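Local coordinates for protein Glucose/sorbosone dehydrogenases (Escherichia coli K12, PDB 2G8S) that belongs to the glucose/sorbosone dehydrogenase family of beta-propeller proteins and carries a bound calcium ion, at residues A24-N29 / P75-S80; G173-D178 / V187-W192; P236-G241 / A258-P263. One frame throughout, in Å; residues are numbered along the deposited sequence.

Contact 1: residues A24-N29 / P75-S80; sequences AFLPDN and PDFAQS. With EDO (1,2-ethanediol), chain K.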
loop_
_atom_site.group_PDB
_atom_site.type_symbol
_atom_site.label_atom_id
_atom_site.label_comp_id
_atom_site.label_asym_id
_atom_site.label_seq_id
_atom_site.Cartn_x
_atom_site.Cartn_y
_atom_site.Cartn_z
ATOM N N ALA A 24 7.509 -0.061 -9.536
ATOM C CA ALA A 24 6.997 0.994 -10.396
ATOM C C ALA A 24 7.454 0.713 -11.808
ATOM O O ALA A 24 8.640 0.500 -12.043
ATOM C CB ALA A 24 7.495 2.361 -9.930
ATOM N N PHE A 25 6.518 0.705 -12.747
ATOM C CA PHE A 25 6.857 0.495 -14.149
ATOM C C PHE A 25 7.409 1.767 -14.749
ATOM O O PHE A 25 6.797 2.829 -14.624
ATOM C CB PHE A 25 5.620 0.081 -14.955
ATOM C CG PHE A 25 4.956 -1.161 -14.455
ATOM C CD1 PHE A 25 5.523 -2.413 -14.678
ATOM C CD2 PHE A 25 3.748 -1.080 -13.771
ATOM C CE1 PHE A 25 4.894 -3.579 -14.213
ATOM C CE2 PHE A 25 3.115 -2.235 -13.302
ATOM C CZ PHE A 25 3.698 -3.482 -13.520
ATOM N N LEU A 26 8.563 1.659 -15.402
ATOM C CA LEU A 26 9.125 2.793 -16.123
ATOM C C LEU A 26 8.531 2.843 -17.525
ATOM O O LEU A 26 8.290 1.797 -18.125
ATOM C CB LEU A 26 10.647 2.685 -16.196
ATOM C CG LEU A 26 11.358 2.748 -14.843
ATOM C CD1 LEU A 26 12.838 2.421 -15.022
ATOM C CD2 LEU A 26 11.151 4.115 -14.193
ATOM N N PRO A 27 8.296 4.057 -18.052
ATOM C CA PRO A 27 7.689 4.165 -19.383
ATOM C C PRO A 27 8.608 3.685 -20.503
ATOM O O PRO A 27 9.805 3.451 -20.284
ATOM C CB PRO A 27 7.419 5.667 -19.531
ATOM C CG PRO A 27 8.363 6.330 -18.596
ATOM C CD PRO A 27 8.563 5.377 -17.450
ATOM N N ASP A 28 8.017 3.526 -21.694
ATOM C CA ASP A 28 8.760 3.192 -22.909
ATOM C C ASP A 28 9.627 1.936 -22.766
ATOM O O ASP A 28 10.767 1.888 -23.248
ATOM C CB ASP A 28 9.589 4.399 -23.378
ATOM C CG ASP A 28 8.741 5.647 -23.588
ATOM O OD1 ASP A 28 7.602 5.526 -24.096
ATOM O OD2 ASP A 28 9.213 6.753 -23.243
ATOM N N ASN A 29 9.068 0.924 -22.096
ATOM C CA ASN A 29 9.685 -0.396 -21.980
ATOM C C ASN A 29 11.075 -0.386 -21.317
ATOM O O ASN A 29 11.947 -1.198 -21.641
ATOM C CB ASN A 29 9.724 -1.066 -23.362
ATOM C CG ASN A 29 9.438 -2.549 -23.310
ATOM O OD1 ASN A 29 9.797 -3.278 -24.229
ATOM N ND2 ASN A 29 8.782 -3.007 -22.245
ATOM N N PRO A 75 2.747 11.745 -11.412
ATOM C CA PRO A 75 1.930 11.724 -12.633
ATOM C C PRO A 75 2.606 12.395 -13.835
ATOM O O PRO A 75 2.385 11.961 -14.965
ATOM C CB PRO A 75 0.668 12.488 -12.228
ATOM C CG PRO A 75 0.596 12.305 -10.731
ATOM C CD PRO A 75 2.030 12.346 -10.273
ATOM N N ASP A 76 3.413 13.424 -13.587
ATOM C CA ASP A 76 4.115 14.133 -14.672
ATOM C C ASP A 76 5.543 13.621 -14.919
ATOM O O ASP A 76 6.388 14.363 -15.444
ATOM C CB ASP A 76 4.099 15.656 -14.446
ATOM C CG ASP A 76 5.002 16.100 -13.298
ATOM O OD1 ASP A 76 5.456 15.239 -12.511
ATOM O OD2 ASP A 76 5.240 17.323 -13.172
ATOM N N PHE A 77 5.802 12.361 -14.560
ATOM C CA PHE A 77 7.134 11.739 -14.708
ATOM C C PHE A 77 7.755 11.959 -16.097
ATOM O O PHE A 77 8.959 12.182 -16.217
ATOM C CB PHE A 77 7.082 10.234 -14.387
ATOM C CG PHE A 77 8.408 9.532 -14.546
ATOM C CD1 PHE A 77 9.307 9.463 -13.482
ATOM C CD2 PHE A 77 8.767 8.950 -15.759
ATOM C CE1 PHE A 77 10.538 8.826 -13.625
ATOM C CE2 PHE A 77 10.001 8.318 -15.913
ATOM C CZ PHE A 77 10.886 8.248 -14.842
ATOM N N ALA A 78 6.925 11.902 -17.135
ATOM C CA ALA A 78 7.386 12.090 -18.515
ATOM C C ALA A 78 8.197 13.370 -18.695
ATOM O O ALA A 78 9.107 13.415 -19.538
ATOM C CB ALA A 78 6.209 12.068 -19.479
ATOM N N GLN A 79 7.874 14.398 -17.911
ATOM C CA GLN A 79 8.603 15.670 -17.953
ATOM C C GLN A 79 9.531 15.841 -16.747
ATOM O O GLN A 79 10.687 16.243 -16.898
ATOM C CB GLN A 79 7.643 16.865 -18.049
ATOM C CG GLN A 79 6.918 17.013 -19.397
ATOM C CD GLN A 79 5.717 16.090 -19.547
ATOM O OE1 GLN A 79 5.518 15.469 -20.598
ATOM N NE2 GLN A 79 4.906 15.999 -18.503
ATOM N N SER A 80 9.013 15.530 -15.556
ATOM C CA SER A 80 9.705 15.808 -14.292
ATOM C C SER A 80 10.716 14.745 -13.869
ATOM O O SER A 80 11.661 15.043 -13.129
ATOM C CB SER A 80 8.687 15.959 -13.168
ATOM O OG SER A 80 8.127 14.700 -12.836
HETATM C C1 EDO K . 3.576 16.901 -10.206
HETATM O O1 EDO K . 4.623 15.931 -10.076
HETATM C C2 EDO K . 2.252 16.233 -10.576
HETATM O O2 EDO K . 2.414 15.293 -11.649
#
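Pro27 and Leu26 both pack against the ring of Phe77. The closest approach is Pro27 CD to Phe77 CE2 at 3.6 Å, and Pro27 CG lies almost as near the same ring carbon, so the CG-CD side of the pyrrolidine meets the CE2 corner of the ring obliquely, the two side chains crossing at about a right angle. Leu26 adds a looser touch, its CD2 branch 4.2 Å from Phe77 CZ. Phe77 reaches both because its CG stands anti to the backbone N (chi1 179°), which carries the ring across to Leu26 and Pro27. The contact joins neighbouring sheets of the beta-propeller: residues 24-29 run out of the end of strand 20-25, while helix 77-80 links strands 68-73 and 82-90 of the next sheet. Leu105, on strand 96-105, touches both Leu26 and Phe77, and Leu73 packs on Pro27. Next to Phe77, Asp76 occupies the N-cap position without a side-chain capping bond. Its carbonyl O accepts from Gln79 N and Ser80 N; separately, Ser80 OG donates to Asp76 OD1 at 2.7 Å from above the carboxylate plane. A bound 1,2-ethanediol gives a further bond, from its O1 to the same OD1 (2.7 Å).

Contact 2: residues G173-D178 / V187-W192; sequences GEIPDD and VRAEIW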
loop_
_atom_site.group_PDB
_atom_site.type_symbol
_atom_site.label_atom_id
_atom_site.label_comp_id
_atom_site.label_asym_id
_atom_site.label_seq_id
_atom_site.Cartn_x
_atom_site.Cartn_y
_atom_site.Cartn_z
ATOM N N GLY A 173 2.761 17.661 -2.399
ATOM C CA GLY A 173 2.986 17.426 -0.978
ATOM C C GLY A 173 2.513 18.547 -0.069
ATOM O O GLY A 173 2.888 18.587 1.102
ATOM N N GLU A 174 1.692 19.448 -0.605
ATOM C CA GLU A 174 1.135 20.555 0.176
ATOM C C GLU A 174 -0.213 20.160 0.772
ATOM O O GLU A 174 -0.833 19.184 0.337
ATOM C CB GLU A 174 0.966 21.811 -0.697
ATOM C CG GLU A 174 2.247 22.278 -1.385
ATOM C CD GLU A 174 3.252 22.921 -0.437
ATOM O OE1 GLU A 174 2.892 23.235 0.720
ATOM O OE2 GLU A 174 4.412 23.121 -0.858
ATOM N N ILE A 175 -0.662 20.914 1.771
ATOM C CA ILE A 175 -1.978 20.672 2.361
ATOM C C ILE A 175 -3.075 21.337 1.524
ATOM O O ILE A 175 -3.049 22.566 1.323
ATOM C CB ILE A 175 -2.041 21.150 3.822
ATOM C CG1 ILE A 175 -0.946 20.450 4.641
ATOM C CG2 ILE A 175 -3.444 20.909 4.399
ATOM C CD1 ILE A 175 -0.764 20.990 6.044
ATOM N N PRO A 176 -4.029 20.541 1.002
ATOM C CA PRO A 176 -5.137 21.120 0.235
ATOM C C PRO A 176 -6.016 22.052 1.072
ATOM O O PRO A 176 -6.317 21.744 2.235
ATOM C CB PRO A 176 -5.949 19.890 -0.208
ATOM C CG PRO A 176 -4.999 18.748 -0.110
ATOM C CD PRO A 176 -4.119 19.069 1.060
ATOM N N ASP A 177 -6.442 23.161 0.465
ATOM C CA ASP A 177 -7.281 24.134 1.163
ATOM C C ASP A 177 -8.694 23.621 1.454
ATOM O O ASP A 177 -9.427 24.228 2.242
ATOM C CB ASP A 177 -7.333 25.457 0.386
ATOM C CG ASP A 177 -6.096 26.321 0.607
ATOM O OD1 ASP A 177 -5.851 27.222 -0.225
ATOM O OD2 ASP A 177 -5.373 26.113 1.609
ATOM N N ASP A 178 -9.066 22.498 0.836
ATOM C CA ASP A 178 -10.401 21.921 1.019
ATOM C C ASP A 178 -10.398 20.585 1.780
ATOM O O ASP A 178 -11.400 19.877 1.778
ATOM C CB ASP A 178 -11.115 21.748 -0.329
ATOM C CG ASP A 178 -10.437 20.731 -1.230
ATOM O OD1 ASP A 178 -9.191 20.669 -1.241
ATOM O OD2 ASP A 178 -11.151 19.988 -1.934
ATOM N N VAL A 187 -6.867 19.425 15.140
ATOM C CA VAL A 187 -6.789 18.335 14.155
ATOM C C VAL A 187 -5.648 18.549 13.161
ATOM O O VAL A 187 -5.281 19.693 12.854
ATOM C CB VAL A 187 -8.116 18.192 13.412
ATOM N N ARG A 188 -5.081 17.448 12.662
ATOM C CA ARG A 188 -4.073 17.537 11.609
ATOM C C ARG A 188 -4.760 17.736 10.256
ATOM O O ARG A 188 -5.569 16.901 9.829
ATOM C CB ARG A 188 -3.193 16.284 11.581
ATOM C CG ARG A 188 -2.277 16.116 12.792
ATOM C CD ARG A 188 -1.202 17.190 12.863
ATOM N NE ARG A 188 -0.339 17.268 11.676
ATOM C CZ ARG A 188 0.981 17.069 11.677
ATOM N NH1 ARG A 188 1.630 16.745 12.797
ATOM N NH2 ARG A 188 1.661 17.206 10.544
ATOM N N ALA A 189 -4.418 18.839 9.588
ATOM C CA ALA A 189 -5.049 19.233 8.334
ATOM C C ALA A 189 -4.803 18.244 7.197
ATOM O O ALA A 189 -5.535 18.255 6.206
ATOM C CB ALA A 189 -4.584 20.632 7.918
ATOM N N GLU A 190 -3.781 17.396 7.350
ATOM C CA GLU A 190 -3.429 16.410 6.318
ATOM C C GLU A 190 -4.454 15.277 6.199
ATOM O O GLU A 190 -4.485 14.575 5.184
ATOM C CB GLU A 190 -2.052 15.810 6.601
ATOM C CG GLU A 190 -0.899 16.823 6.610
ATOM C CD GLU A 190 -0.592 17.416 7.982
ATOM O OE1 GLU A 190 -1.403 17.271 8.925
ATOM O OE2 GLU A 190 0.493 18.031 8.111
ATOM N N ILE A 191 -5.287 15.107 7.225
ATOM C CA ILE A 191 -6.194 13.953 7.314
ATOM C C ILE A 191 -7.362 14.017 6.326
ATOM O O ILE A 191 -8.064 15.028 6.233
ATOM C CB ILE A 191 -6.726 13.766 8.767
ATOM C CG1 ILE A 191 -5.566 13.447 9.724
ATOM C CG2 ILE A 191 -7.813 12.663 8.826
ATOM C CD1 ILE A 191 -5.914 13.613 11.191
ATOM N N TRP A 192 -7.568 12.911 5.612
ATOM C CA TRP A 192 -8.728 12.715 4.753
ATOM C C TRP A 192 -9.747 11.798 5.430
ATOM O O TRP A 192 -10.912 12.147 5.549
ATOM C CB TRP A 192 -8.285 12.111 3.420
ATOM C CG TRP A 192 -9.318 12.146 2.335
ATOM C CD1 TRP A 192 -9.969 11.075 1.769
ATOM C CD2 TRP A 192 -9.799 13.311 1.655
ATOM N NE1 TRP A 192 -10.824 11.508 0.779
ATOM C CE2 TRP A 192 -10.739 12.875 0.686
ATOM C CE3 TRP A 192 -9.530 14.682 1.772
ATOM C CZ2 TRP A 192 -11.407 13.769 -0.165
ATOM C CZ3 TRP A 192 -10.190 15.567 0.929
ATOM C CH2 TRP A 192 -11.121 15.108 -0.025
#
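Within the propeller sheet of strands 135-137, 142-147, 165-170 and 191-194, the connection from 165-170 to 191-194 is a long loop, and here its early part, Ile175, folds back on the type I beta turn Arg188-Ile191 that leads into the outermost strand. The turn is closed by Ile191 N to Arg188 O, at 3.2 Å. Ile175 does the touching from the loop side with two separate branches. Its CG2 methyl meets Ala189 CB at 3.7 Å and lies close to the carbonyl O of the same alanine. The other branch runs alongside Glu190: CG1 approaches the glutamate CG, and CD1 comes to 3.8 Å from Glu190 OE2, the two side chains passing at a slant. CG2 sits anti to the backbone N while CG1 lies beside it (chi1 -57°), which spreads the two branches over consecutive turn residues. No hydrogen bond joins the two segments, so the contact is made by van der Waals touch alone. Further apolar cover for Ile175 comes from Ile182, in the same loop, and Asn179 ND2 donates to Ala189 O, tying the loop to the turn a second time. Glu190 also packs on Val167 of strand 165-170. The carboxylate that Ile175 CD1 brushes is held in place by Arg188, two residues back, which grips it side-on in a two-nitrogen salt bridge within the segment. Glu190 is bent at chi2 (92°), bringing its carboxyl group round to the guanidinium edge. Arg188 NE meets Glu190 OE1 at 2.9 Å on the oxygen's syn side, somewhat out of the carboxylate plane, and Arg188 NH2 reaches Glu190 OE2 at 2.8 Å along a nearly straight N-H path of 173°, from above that plane.

Contact 3: residues P236-G241 / A258-P263; sequences PLATWG and AGTEQP. With EDO (1,2-ethanediol), chain E; EDO (1,2-ethanediol), chain N.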
loop_
_atom_site.group_PDB
_atom_site.type_symbol
_atom_site.label_atom_id
_atom_site.label_comp_id
_atom_site.label_asym_id
_atom_site.label_seq_id
_atom_site.Cartn_x
_atom_site.Cartn_y
_atom_site.Cartn_z
ATOM N N PRO A 236 -10.361 1.574 16.596
ATOM C CA PRO A 236 -10.655 0.234 17.112
ATOM C C PRO A 236 -12.013 0.111 17.800
ATOM O O PRO A 236 -12.261 -0.891 18.480
ATOM C CB PRO A 236 -9.539 0.041 18.142
ATOM C CG PRO A 236 -9.405 1.440 18.750
ATOM C CD PRO A 236 -9.807 2.432 17.669
ATOM N N LEU A 237 -12.874 1.115 17.632
ATOM C CA LEU A 237 -14.240 1.068 18.156
ATOM C C LEU A 237 -15.102 0.030 17.445
ATOM O O LEU A 237 -15.998 -0.578 18.057
ATOM C CB LEU A 237 -14.910 2.443 18.044
ATOM C CG LEU A 237 -14.192 3.609 18.724
ATOM C CD1 LEU A 237 -14.952 4.911 18.482
ATOM C CD2 LEU A 237 -14.028 3.343 20.219
ATOM N N ALA A 238 -14.847 -0.149 16.148
ATOM C CA ALA A 238 -15.582 -1.108 15.323
ATOM C C ALA A 238 -14.561 -2.034 14.685
ATOM O O ALA A 238 -13.556 -1.571 14.139
ATOM C CB ALA A 238 -16.410 -0.388 14.241
ATOM N N THR A 239 -14.809 -3.339 14.768
ATOM C CA THR A 239 -13.936 -4.312 14.120
ATOM C C THR A 239 -14.679 -5.607 13.815
ATOM O O THR A 239 -15.570 -6.015 14.573
ATOM C CB THR A 239 -12.670 -4.602 14.960
ATOM O OG1 THR A 239 -11.812 -5.511 14.256
ATOM C CG2 THR A 239 -13.049 -5.198 16.301
ATOM N N TRP A 240 -14.305 -6.239 12.702
ATOM C CA TRP A 240 -14.775 -7.573 12.377
ATOM C C TRP A 240 -13.821 -8.653 12.863
ATOM O O TRP A 240 -14.064 -9.836 12.631
ATOM C CB TRP A 240 -15.009 -7.703 10.873
ATOM C CG TRP A 240 -16.233 -6.980 10.413
ATOM C CD1 TRP A 240 -16.289 -5.775 9.756
ATOM C CD2 TRP A 240 -17.592 -7.406 10.584
ATOM N NE1 TRP A 240 -17.600 -5.433 9.501
ATOM C CE2 TRP A 240 -18.418 -6.420 9.993
ATOM C CE3 TRP A 240 -18.188 -8.544 11.156
ATOM C CZ2 TRP A 240 -19.813 -6.529 9.973
ATOM C CZ3 TRP A 240 -19.576 -8.657 11.137
ATOM C CH2 TRP A 240 -20.374 -7.646 10.546
ATOM N N GLY A 241 -12.759 -8.244 13.550
ATOM C CA GLY A 241 -11.801 -9.182 14.112
ATOM C C GLY A 241 -11.883 -9.246 15.624
ATOM O O GLY A 241 -12.700 -8.557 16.254
ATOM N N ALA A 258 -22.597 2.949 15.162
ATOM C CA ALA A 258 -23.100 4.217 14.645
ATOM C C ALA A 258 -21.997 5.269 14.583
ATOM O O ALA A 258 -21.176 5.380 15.499
ATOM C CB ALA A 258 -24.243 4.707 15.501
ATOM N N GLY A 259 -21.983 6.028 13.491
ATOM C CA GLY A 259 -20.998 7.089 13.303
ATOM C C GLY A 259 -19.731 6.623 12.610
ATOM O O GLY A 259 -18.818 7.424 12.371
ATOM N N THR A 260 -19.676 5.329 12.297
ATOM C CA THR A 260 -18.518 4.754 11.611
ATOM C C THR A 260 -18.961 4.024 10.345
ATOM O O THR A 260 -20.073 3.495 10.274
ATOM C CB THR A 260 -17.724 3.771 12.509
ATOM O OG1 THR A 260 -18.447 2.548 12.670
ATOM C CG2 THR A 260 -17.432 4.371 13.885
ATOM N N GLU A 261 -18.067 3.983 9.362
ATOM C CA GLU A 261 -18.355 3.447 8.042
ATOM C C GLU A 261 -17.910 1.997 7.939
ATOM O O GLU A 261 -16.799 1.637 8.366
ATOM C CB GLU A 261 -17.591 4.255 6.993
ATOM C CG GLU A 261 -18.099 5.668 6.822
ATOM C CD GLU A 261 -19.478 5.669 6.194
ATOM O OE1 GLU A 261 -19.608 5.284 5.012
ATOM O OE2 GLU A 261 -20.435 6.030 6.887
ATOM N N GLN A 262 -18.767 1.181 7.329
ATOM C CA GLN A 262 -18.472 -0.232 7.096
ATOM C C GLN A 262 -17.556 -0.445 5.888
ATOM O O GLN A 262 -17.556 0.357 4.935
ATOM C CB GLN A 262 -19.773 -1.017 6.900
ATOM C CG GLN A 262 -20.521 -1.297 8.199
ATOM C CD GLN A 262 -19.746 -2.227 9.109
ATOM O OE1 GLN A 262 -19.437 -3.355 8.738
ATOM N NE2 GLN A 262 -19.400 -1.746 10.296
ATOM N N PRO A 263 -16.775 -1.542 5.913
ATOM C CA PRO A 263 -16.015 -1.923 4.720
ATOM C C PRO A 263 -16.957 -2.491 3.661
ATOM O O PRO A 263 -18.087 -2.873 3.978
ATOM C CB PRO A 263 -15.101 -3.033 5.242
ATOM C CG PRO A 263 -15.914 -3.670 6.353
ATOM C CD PRO A 263 -16.591 -2.498 7.023
HETATM C C1 EDO E . -9.339 -3.271 10.584
HETATM O O1 EDO E . -9.596 -1.911 10.981
HETATM C C2 EDO E . -9.647 -4.192 11.765
HETATM O O2 EDO E . -10.965 -3.929 12.238
HETATM C C1 EDO N . -12.240 -13.889 14.062
HETATM O O1 EDO N . -12.894 -15.102 13.662
HETATM C C2 EDO N . -12.876 -12.700 13.350
HETATM O O2 EDO N . -14.085 -12.322 14.023
#
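One hydrogen bond crosses between the segments, from the indole of Trp240 to the side-chain amide of Gln262. Trp240 NE1 donates to Gln262 OE1 at 2.9 Å, with an N-H...O angle of 145°. The oxygen lies at the ring edge, close to the indole plane, and receives the N-H in its carbonyl plane on a lone pair; the amide plane is turned 78° from the indole plane at the ring's edge. Gln262 is folded back at chi2 (-66°), which presents OE1 to the indole, and its NE2 donates to Glu255 O, so both ends of the amide are engaged and its rotation is fixed.

Van der Waals touches lie around this bond. Pro263 CG comes to 4.0 Å from Trp240 CD1, its ring passing the indole at a slant near the edge. Further along, methyl meets hydroxyl: Ala238 CB rests 3.9 Å from Thr260 OG1, which is hydrogen-bonded to Val257 O. Both segments belong to the long excursion between strands 222-225 and 265-267 of one propeller sheet. Trp240 stacks on Tyr266 of the second of those strands and packs on Glu223 of the first; Glu223 and Tyr233 bind the calcium ion, about 5 Å from the Pro263 side chain.

The CB of Thr239 is directed away from 258-263, and the residue shapes its own segment: its OG1 accepts from Gly241 N at 3.0 Å, forming an ST turn. Two 1,2-ethanediol molecules bind here, one sharing a hydrogen bond with Thr239 OG1 (2.7 Å to its O2), the other donating from O2 to Trp240 O at 2.8 Å.

Overall arrangement
From the N terminus the three contacts come in series, with no nesting or crossing. Contact 1 closes the longest span, 45 residues, and ties the end of strand 20-25 to the short helix between the first two strands of the next propeller sheet. Contact 2 follows, closing a loop of eight intervening residues by setting 173-178 against the turn that opens strand 191-194, inside a single sheet. Contact 3 closes 16 residues of the loop between strands 222-225 and 265-267, near the calcium ion. Contacts 1 and 3 lie on opposite sides of the chain's centre, their centres about 38 Å apart; contact 2 is about 27 Å from contact 1 and 24 Å from contact 3, centre to centre.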